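Long-range contacts in transaminase (Bacillus megaterium, PDB 5G0A), which probably transfers amino groups between amines and carbonyl compounds with S selectivity, using bound pyridoxal-5'-phosphate as cofactor: residues 140-145 against 232-237; 133-138 against 263-268; 211-216 against 252-257. All blocks are in the same frame, centred on the assembly; numbering follows the deposited sequence.

Helix 121-136 and strand 140-144 follow one another in the chain and open contacts 2 and 1. Residues 133-138 meet 263-268, so contact 2 closes the longest loop. Contact 1 is nested inside it and joins strand 140-144 to strand 231-236. Contact 3 is also nested inside contact 2. It joins 211-216 to 252-257, and its segments alternate with those of contact 1, so these two cross. Strands 231-236 and 265-269 are neighbours in the seven-stranded sheet that contacts 1 and 2 both reach. Contact 3 ties together two helices, 214-226 and 251-262. T236 of contact 1 hydrogen-bonds W266 and N268 of contact 2.

Contact 1 of 3, residues 140-145 against 232-237; sequences LVVTRE and AAVITE
V141 and V142 pair with A233 and V234 as parallel beta bridges. They lie in the central mixed sheet of the large domain of the fold type I PLP-dependent aminotransferases. The two short strands run 4.6 Å apart at closest approach, with 18° between their directions.

Three backbone hydrogen bonds make the ladder. A232 N donates to L140 O, V142 N to A233 O at 2.9 Å, and I235 N to V142 O at 2.7 Å. V142 O also receives a CA-H...O contact from V234 CA.

Apolar side chains pack on both faces. On the face of V141 and A233, V141 CG1 meets I235 CG2 at 3.9 Å. This face is covered by helix 121-136. On the face of V142 and V234, V142 CB touches V234 CG2, and helix 214-226 lies over the pair. T143 and I235 lie side by side and point the same way, with T143 OG1 against I235 CG2. That hydroxyl is hydrogen-bonded to V158 O.

Polar groups gather at the C-terminal ends. E237 belongs to the pyridoxal-5'-phosphate pocket. Its side chain comes within about 3 Å of the cofactor, and its carboxylate accepts hydrogen bonds from Y148 N and G241 N. The R144 chain bends at chi2 (89°) and chi3 (47°), which folds its guanidinium back over T236. NE makes a salt bridge with D147, and NH1 is hydrogen-bonded to Y251 OH. R144 NH2 gives a weak bond to E237 O at 3.0 Å. T236 CB sits over the centre of one guanidinium face, 3.7 Å from R144 CZ.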
loop_
_atom_site.group_PDB
_atom_site.type_symbol
_atom_site.label_atom_id
_atom_site.label_comp_id
_atom_site.label_asym_id
_atom_site.label_seq_id
_atom_site.Cartn_x
_atom_site.Cartn_y
_atom_site.Cartn_z
ATOM N N LEU B 140 -7.131 -2.666 9.731
ATOM C CA LEU B 140 -7.192 -1.227 9.869
ATOM C C LEU B 140 -7.042 -0.757 11.313
ATOM O O LEU B 140 -7.592 -1.350 12.241
ATOM C CB LEU B 140 -8.489 -0.679 9.277
ATOM C CG LEU B 140 -8.677 -0.831 7.762
ATOM C CD1 LEU B 140 -9.975 -0.155 7.355
ATOM C CD2 LEU B 140 -7.512 -0.196 7.003
ATOM N N VAL B 141 -6.271 0.310 11.491
ATOM C CA VAL B 141 -6.207 0.951 12.803
ATOM C C VAL B 141 -6.620 2.414 12.614
ATOM O O VAL B 141 -6.225 3.082 11.631
ATOM C CB VAL B 141 -4.786 0.855 13.435
ATOM C CG1 VAL B 141 -4.717 1.712 14.705
ATOM C CG2 VAL B 141 -4.413 -0.613 13.735
ATOM N N VAL B 142 -7.419 2.907 13.549
ATOM C CA VAL B 142 -7.914 4.281 13.529
ATOM C C VAL B 142 -7.103 5.101 14.519
ATOM O O VAL B 142 -7.005 4.743 15.711
ATOM C CB VAL B 142 -9.405 4.323 13.940
ATOM C CG1 VAL B 142 -9.908 5.762 13.966
ATOM C CG2 VAL B 142 -10.227 3.465 12.996
ATOM N N THR B 143 -6.532 6.190 14.006
ATOM C CA THR B 143 -5.842 7.180 14.826
ATOM C C THR B 143 -6.578 8.531 14.724
ATOM O O THR B 143 -7.678 8.605 14.141
ATOM C CB THR B 143 -4.387 7.307 14.355
ATOM O OG1 THR B 143 -3.629 8.022 15.341
ATOM C CG2 THR B 143 -4.319 8.018 12.968
ATOM N N ARG B 144 -6.021 9.586 15.317
ATOM C CA ARG B 144 -6.641 10.918 15.232
ATOM C C ARG B 144 -5.674 11.945 14.669
ATOM O O ARG B 144 -4.470 11.861 14.895
ATOM C CB ARG B 144 -7.153 11.416 16.604
ATOM C CG ARG B 144 -8.265 10.561 17.228
ATOM C CD ARG B 144 -7.720 9.421 18.102
ATOM N NE ARG B 144 -6.670 9.913 19.010
ATOM C CZ ARG B 144 -6.891 10.617 20.121
ATOM N NH1 ARG B 144 -8.141 10.911 20.505
ATOM N NH2 ARG B 144 -5.861 11.047 20.851
ATOM N N GLU B 145 -6.224 12.944 13.983
ATOM C CA GLU B 145 -5.473 14.142 13.610
ATOM C C GLU B 145 -4.682 14.655 14.823
ATOM O O GLU B 145 -5.227 14.725 15.921
ATOM C CB GLU B 145 -6.418 15.252 13.100
ATOM C CG GLU B 145 -5.631 16.392 12.453
ATOM C CD GLU B 145 -6.421 17.660 12.154
ATOM O OE1 GLU B 145 -7.499 17.880 12.745
ATOM O OE2 GLU B 145 -5.940 18.449 11.313
ATOM N N ALA B 232 -9.223 -3.290 13.404
ATOM C CA ALA B 232 -8.649 -3.895 14.621
ATOM C C ALA B 232 -8.841 -3.072 15.889
ATOM O O ALA B 232 -9.140 -3.635 16.933
ATOM C CB ALA B 232 -7.143 -4.173 14.428
ATOM N N ALA B 233 -8.594 -1.764 15.796
ATOM C CA ALA B 233 -8.379 -0.916 16.965
ATOM C C ALA B 233 -8.499 0.560 16.631
ATOM O O ALA B 233 -8.293 0.988 15.483
ATOM C CB ALA B 233 -6.996 -1.206 17.583
ATOM N N VAL B 234 -8.825 1.334 17.661
ATOM C CA VAL B 234 -8.640 2.766 17.663
ATOM C C VAL B 234 -7.492 3.003 18.639
ATOM O O VAL B 234 -7.498 2.458 19.748
ATOM C CB VAL B 234 -9.902 3.490 18.196
ATOM C CG1 VAL B 234 -9.646 4.989 18.244
ATOM C CG2 VAL B 234 -11.099 3.211 17.278
ATOM N N ILE B 235 -6.506 3.783 18.219
ATOM C CA ILE B 235 -5.409 4.185 19.108
ATOM C C ILE B 235 -5.558 5.652 19.480
ATOM O O ILE B 235 -5.839 6.471 18.622
ATOM C CB ILE B 235 -4.019 3.884 18.485
ATOM C CG1 ILE B 235 -2.921 4.137 19.530
ATOM C CG2 ILE B 235 -3.790 4.637 17.148
ATOM C CD1 ILE B 235 -1.566 3.590 19.114
ATOM N N THR B 236 -5.346 5.979 20.762
ATOM C CA THR B 236 -5.532 7.334 21.260
ATOM C C THR B 236 -4.372 7.740 22.170
ATOM O O THR B 236 -3.552 6.904 22.547
ATOM C CB THR B 236 -6.820 7.469 22.115
ATOM O OG1 THR B 236 -6.729 6.607 23.259
ATOM C CG2 THR B 236 -8.078 7.125 21.288
ATOM N N GLU B 237 -4.316 9.031 22.506
ATOM C CA GLU B 237 -3.541 9.547 23.645
ATOM C C GLU B 237 -4.594 10.309 24.426
ATOM O O GLU B 237 -5.378 11.056 23.819
ATOM C CB GLU B 237 -2.503 10.586 23.213
ATOM C CG GLU B 237 -1.487 10.196 22.159
ATOM C CD GLU B 237 -0.669 11.402 21.724
ATOM O OE1 GLU B 237 0.162 11.884 22.539
ATOM O OE2 GLU B 237 -0.885 11.907 20.598
#

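Contact 2 of 3, residues 133-138 against 263-268; sequences RLYTNR and GVLWIN. Unlike the reference sequence in segment 263-268: N268 (reference Thr).
The R138 chain, extended from CG to NE, reaches G263 and sets the guanidinium edge against its carbonyl. NH1 of R138 donates to G263 O at 2.8 Å, with an N-H...O angle of 160°. The acceptor lies near the guanidinium plane, but the donor is tilted 31° from the carbonyl plane. NH2 of R138 adds a weak bond to the same oxygen. NH1 is also bonded to V231 O, so it bridges two backbone carbonyls. V264 CG2 lies obliquely to the group.

L265 fills the apolar half. T136 and L265 slide past each other in opposite directions, with T136 CG2 3.7 Å from L265 CD1. With CG2 turned beside the backbone N, the T136 methyl faces L265, while OG1 is hydrogen-bonded to A132 O. The Y135 and L265 side chains cross at about a right angle, and Y135 CD2 is 4.0 Å from L265 CD1. F319 meets the Y135 ring edge-to-face.

N137 and G263, both with positive phi, are the C-prime residues of Schellman motifs. The arrangement thus joins two helix ends beside strand 265-269, in the alpha/beta large domain of a class III aminotransferase.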
loop_
_atom_site.group_PDB
_atom_site.type_symbol
_atom_site.label_atom_id
_atom_site.label_comp_id
_atom_site.label_asym_id
_atom_site.label_seq_id
_atom_site.Cartn_x
_atom_site.Cartn_y
_atom_site.Cartn_z
ATOM N N ARG B 133 -3.729 -6.291 15.634
ATOM C CA ARG B 133 -4.058 -6.868 14.314
ATOM C C ARG B 133 -4.107 -8.376 14.330
ATOM O O ARG B 133 -5.019 -8.970 13.734
ATOM C CB ARG B 133 -3.092 -6.334 13.230
ATOM C CG ARG B 133 -3.314 -4.845 13.007
ATOM C CD ARG B 133 -2.170 -4.222 12.191
ATOM N NE ARG B 133 -2.629 -3.006 11.524
ATOM C CZ ARG B 133 -1.906 -1.913 11.342
ATOM N NH1 ARG B 133 -0.648 -1.842 11.791
ATOM N NH2 ARG B 133 -2.455 -0.880 10.695
ATOM N N LEU B 134 -3.158 -9.011 15.025
ATOM C CA LEU B 134 -3.167 -10.468 15.120
ATOM C C LEU B 134 -4.379 -10.967 15.925
ATOM O O LEU B 134 -5.029 -11.939 15.510
ATOM C CB LEU B 134 -1.891 -11.024 15.746
ATOM C CG LEU B 134 -0.635 -11.009 14.848
ATOM C CD1 LEU B 134 0.620 -11.132 15.705
ATOM C CD2 LEU B 134 -0.644 -12.043 13.709
ATOM N N TYR B 135 -4.659 -10.319 17.051
ATOM C CA TYR B 135 -5.780 -10.799 17.902
ATOM C C TYR B 135 -7.109 -10.715 17.150
ATOM O O TYR B 135 -7.944 -11.650 17.179
ATOM C CB TYR B 135 -5.836 -9.964 19.197
ATOM C CG TYR B 135 -7.021 -10.328 20.061
ATOM C CD1 TYR B 135 -6.995 -11.470 20.856
ATOM C CD2 TYR B 135 -8.175 -9.549 20.025
ATOM C CE1 TYR B 135 -8.103 -11.813 21.623
ATOM C CE2 TYR B 135 -9.284 -9.878 20.795
ATOM C CZ TYR B 135 -9.233 -11.003 21.573
ATOM O OH TYR B 135 -10.361 -11.303 22.314
ATOM N N THR B 136 -7.327 -9.578 16.506
ATOM C CA THR B 136 -8.602 -9.361 15.813
ATOM C C THR B 136 -8.609 -10.025 14.444
ATOM O O THR B 136 -9.681 -10.236 13.866
ATOM C CB THR B 136 -8.915 -7.878 15.632
ATOM O OG1 THR B 136 -7.875 -7.273 14.827
ATOM C CG2 THR B 136 -9.089 -7.123 17.022
ATOM N N ASN B 137 -7.413 -10.346 13.929
ATOM C CA ASN B 137 -7.243 -10.777 12.510
ATOM C C ASN B 137 -7.828 -9.734 11.543
ATOM O O ASN B 137 -8.555 -10.078 10.590
ATOM C CB ASN B 137 -7.858 -12.170 12.262
ATOM C CG ASN B 137 -7.381 -12.815 10.959
ATOM O OD1 ASN B 137 -8.138 -13.561 10.299
ATOM N ND2 ASN B 137 -6.127 -12.573 10.599
ATOM N N ARG B 138 -7.527 -8.462 11.802
ATOM C CA ARG B 138 -8.060 -7.336 11.015
ATOM C C ARG B 138 -6.955 -6.313 10.769
ATOM O O ARG B 138 -6.091 -6.136 11.638
ATOM C CB ARG B 138 -9.185 -6.608 11.759
ATOM C CG ARG B 138 -10.401 -7.468 12.089
ATOM C CD ARG B 138 -11.349 -6.621 12.909
ATOM N NE ARG B 138 -12.378 -7.468 13.523
ATOM C CZ ARG B 138 -13.137 -7.060 14.544
ATOM N NH1 ARG B 138 -12.960 -5.844 15.055
ATOM N NH2 ARG B 138 -14.050 -7.897 15.066
ATOM N N GLY B 263 -17.085 -3.643 18.526
ATOM C CA GLY B 263 -16.288 -4.868 18.597
ATOM C C GLY B 263 -14.860 -4.617 18.122
ATOM O O GLY B 263 -14.261 -5.473 17.460
ATOM N N VAL B 264 -14.328 -3.460 18.506
ATOM C CA VAL B 264 -12.996 -2.982 18.063
ATOM C C VAL B 264 -12.177 -2.764 19.338
ATOM O O VAL B 264 -12.735 -2.395 20.385
ATOM C CB VAL B 264 -13.190 -1.687 17.238
ATOM C CG1 VAL B 264 -11.916 -0.868 17.069
ATOM C CG2 VAL B 264 -13.832 -2.022 15.881
ATOM N N LEU B 265 -10.879 -3.045 19.276
ATOM C CA LEU B 265 -10.012 -2.786 20.420
ATOM C C LEU B 265 -9.746 -1.290 20.643
ATOM O O LEU B 265 -9.796 -0.482 19.715
ATOM C CB LEU B 265 -8.682 -3.551 20.274
ATOM C CG LEU B 265 -8.731 -5.071 20.212
ATOM C CD1 LEU B 265 -7.324 -5.626 19.942
ATOM C CD2 LEU B 265 -9.344 -5.683 21.493
ATOM N N TRP B 266 -9.470 -0.932 21.904
ATOM C CA TRP B 266 -8.985 0.386 22.249
ATOM C C TRP B 266 -7.564 0.300 22.812
ATOM O O TRP B 266 -7.320 -0.328 23.850
ATOM C CB TRP B 266 -9.947 1.119 23.241
ATOM C CG TRP B 266 -9.401 2.421 23.751
ATOM C CD1 TRP B 266 -8.707 3.367 23.032
ATOM C CD2 TRP B 266 -9.512 2.940 25.085
ATOM N NE1 TRP B 266 -8.358 4.419 23.844
ATOM C CE2 TRP B 266 -8.843 4.187 25.103
ATOM C CE3 TRP B 266 -10.115 2.473 26.274
ATOM C CZ2 TRP B 266 -8.741 4.969 26.261
ATOM C CZ3 TRP B 266 -10.010 3.264 27.419
ATOM C CH2 TRP B 266 -9.329 4.486 27.405
ATOM N N ILE B 267 -6.623 0.875 22.070
ATOM C CA ILE B 267 -5.239 0.994 22.521
ATOM C C ILE B 267 -5.092 2.405 23.047
ATOM O O ILE B 267 -5.279 3.372 22.311
ATOM C CB ILE B 267 -4.232 0.824 21.344
ATOM C CG1 ILE B 267 -4.419 -0.540 20.651
ATOM C CG2 ILE B 267 -2.797 1.044 21.876
ATOM C CD1 ILE B 267 -3.646 -0.671 19.322
ATOM N N ASN B 268 -4.748 2.557 24.329
ATOM C CA ASN B 268 -4.330 3.888 24.756
ATOM C C ASN B 268 -2.815 3.980 24.894
ATOM O O ASN B 268 -2.196 3.139 25.533
ATOM C CB ASN B 268 -5.007 4.382 26.048
ATOM C CG ASN B 268 -4.750 5.849 26.274
ATOM O OD1 ASN B 268 -5.062 6.696 25.411
ATOM N ND2 ASN B 268 -4.129 6.174 27.408
#

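Contact 3 of 3, residues 211-216 against 252-257; sequences GELLSV and IPQIRK
Q254 reaches from helix 251-262 to the residues that lead into helix 214-226, making a side-chain-to-backbone contact between helix 251-262 and the start of helix 214-226 in the large domain. The contact is partly buried, and a single amide carries its polar part.

The Q254 chain is extended beyond CG, with chi2 at -172°, which carries the amide across to the backbone of 211-213. There it uses both of its ends. OE1 of Q254 accepts a hydrogen bond from L213 N at 2.8 Å. This bond lies in the carbonyl plane of Q254 and falls on a lone pair, with an N-H...O angle of 161°. L213 is the N-cap residue of helix 214-226, so the amide holds the backbone right at the helix start. NE2 of Q254 donates to G211 O at 3.1 Å. This second bond is more bent, and G211 O is 25° out of the amide plane. The two bonds together fix the rotation of the amide.

Carbon atoms of E212, L213 and V216 also lie close to Q254 OE1. E212 CA lies 3.5 Å from Q254 OE1, and L213 CB lies 3.6 Å from it. L213 crosses Q254 at about a right angle. The E212 carboxylate does not join in; it makes a salt bridge with R220 of helix 214-226.

V216 completes the contact on the apolar side. V216 CG2 packs 3.8 Å from Q254 CB and also meets I255 CD1 at 4.1 Å. V216 therefore lies against two successive residues of the facing helix.

Y251 and M258 of helix 251-262 also touch V216, and Y251 extends the packing to L213 and S215. I252 and I255 lean on W266 of strand 265-269, so helix 251-262 lies between that strand and the start of helix 214-226.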
loop_
_atom_site.group_PDB
_atom_site.type_symbol
_atom_site.label_atom_id
_atom_site.label_comp_id
_atom_site.label_asym_id
_atom_site.label_seq_id
_atom_site.Cartn_x
_atom_site.Cartn_y
_atom_site.Cartn_z
ATOM N N GLY B 211 -26.326 13.185 22.291
ATOM C CA GLY B 211 -25.289 13.445 23.300
ATOM C C GLY B 211 -23.896 12.957 22.919
ATOM O O GLY B 211 -22.930 13.156 23.663
ATOM N N GLU B 212 -23.796 12.322 21.755
ATOM C CA GLU B 212 -22.525 11.834 21.218
ATOM C C GLU B 212 -21.693 13.015 20.709
ATOM O O GLU B 212 -22.184 13.845 19.941
ATOM C CB GLU B 212 -22.802 10.841 20.087
ATOM C CG GLU B 212 -21.582 10.131 19.515
ATOM C CD GLU B 212 -21.922 9.214 18.355
ATOM O OE1 GLU B 212 -22.883 9.498 17.601
ATOM O OE2 GLU B 212 -21.217 8.202 18.179
ATOM N N LEU B 213 -20.442 13.113 21.163
ATOM C CA LEU B 213 -19.539 14.131 20.640
ATOM C C LEU B 213 -19.434 13.939 19.135
ATOM O O LEU B 213 -19.383 12.805 18.644
ATOM C CB LEU B 213 -18.159 14.040 21.304
ATOM C CG LEU B 213 -18.028 14.529 22.750
ATOM C CD1 LEU B 213 -16.665 14.143 23.321
ATOM C CD2 LEU B 213 -18.213 16.033 22.848
ATOM N N LEU B 214 -19.419 15.048 18.399
ATOM C CA LEU B 214 -19.351 15.002 16.940
ATOM C C LEU B 214 -18.078 14.303 16.452
ATOM O O LEU B 214 -18.104 13.568 15.459
ATOM C CB LEU B 214 -19.460 16.408 16.334
ATOM C CG LEU B 214 -20.815 16.850 15.760
ATOM C CD1 LEU B 214 -21.970 16.667 16.731
ATOM C CD2 LEU B 214 -20.746 18.293 15.269
ATOM N N SER B 215 -16.973 14.550 17.152
ATOM C CA SER B 215 -15.726 13.845 16.862
ATOM C C SER B 215 -15.916 12.332 16.930
ATOM O O SER B 215 -15.458 11.608 16.037
ATOM C CB SER B 215 -14.612 14.293 17.813
ATOM O OG SER B 215 -14.955 13.940 19.135
ATOM N N VAL B 216 -16.552 11.856 18.005
ATOM C CA VAL B 216 -16.861 10.437 18.170
ATOM C C VAL B 216 -17.842 9.936 17.103
ATOM O O VAL B 216 -17.657 8.852 16.517
ATOM C CB VAL B 216 -17.391 10.134 19.594
ATOM C CG1 VAL B 216 -17.844 8.683 19.710
ATOM C CG2 VAL B 216 -16.330 10.472 20.650
ATOM N N ILE B 252 -12.989 10.335 26.003
ATOM C CA ILE B 252 -12.442 9.008 26.297
ATOM C C ILE B 252 -13.516 7.991 26.730
ATOM O O ILE B 252 -13.575 6.889 26.194
ATOM C CB ILE B 252 -11.225 9.078 27.279
ATOM C CG1 ILE B 252 -10.013 9.739 26.586
ATOM C CG2 ILE B 252 -10.867 7.686 27.807
ATOM C CD1 ILE B 252 -9.448 8.945 25.382
ATOM N N PRO B 253 -14.397 8.362 27.680
ATOM C CA PRO B 253 -15.482 7.425 27.948
ATOM C C PRO B 253 -16.301 7.093 26.696
ATOM O O PRO B 253 -16.720 5.939 26.522
ATOM C CB PRO B 253 -16.333 8.163 29.017
ATOM C CG PRO B 253 -15.353 9.048 29.707
ATOM C CD PRO B 253 -14.382 9.488 28.634
ATOM N N GLN B 254 -16.511 8.078 25.823
ATOM C CA GLN B 254 -17.275 7.804 24.601
ATOM C C GLN B 254 -16.532 6.897 23.614
ATOM O O GLN B 254 -17.147 6.085 22.939
ATOM C CB GLN B 254 -17.754 9.089 23.944
ATOM C CG GLN B 254 -18.994 9.644 24.632
ATOM C CD GLN B 254 -19.616 10.817 23.884
ATOM O OE1 GLN B 254 -19.418 10.997 22.686
ATOM N NE2 GLN B 254 -20.401 11.611 24.606
ATOM N N ILE B 255 -15.212 7.032 23.549
ATOM C CA ILE B 255 -14.415 6.128 22.713
ATOM C C ILE B 255 -14.419 4.704 23.252
ATOM O O ILE B 255 -14.507 3.745 22.478
ATOM C CB ILE B 255 -12.969 6.656 22.519
ATOM C CG1 ILE B 255 -12.958 7.861 21.561
ATOM C CG2 ILE B 255 -12.020 5.538 22.059
ATOM C CD1 ILE B 255 -13.416 7.610 20.120
ATOM N N ARG B 256 -14.344 4.557 24.575
ATOM C CA ARG B 256 -14.369 3.235 25.175
ATOM C C ARG B 256 -15.698 2.536 24.853
ATOM O O ARG B 256 -15.723 1.374 24.458
ATOM C CB ARG B 256 -14.126 3.317 26.693
ATOM C CG ARG B 256 -14.399 2.017 27.436
ATOM C CD ARG B 256 -13.338 0.936 27.237
ATOM N NE ARG B 256 -13.366 0.327 25.898
ATOM C CZ ARG B 256 -12.553 -0.649 25.492
ATOM N NH1 ARG B 256 -11.641 -1.173 26.302
ATOM N NH2 ARG B 256 -12.667 -1.123 24.253
ATOM N N LYS B 257 -16.789 3.276 25.042
ATOM C CA LYS B 257 -18.134 2.793 24.737
ATOM C C LYS B 257 -18.300 2.453 23.250
ATOM O O LYS B 257 -18.771 1.372 22.922
ATOM C CB LYS B 257 -19.168 3.838 25.186
ATOM C CG LYS B 257 -20.617 3.443 24.930
ATOM C CD LYS B 257 -21.552 4.287 25.801
ATOM C CE LYS B 257 -23.015 4.121 25.399
ATOM N NZ LYS B 257 -23.339 4.802 24.110
#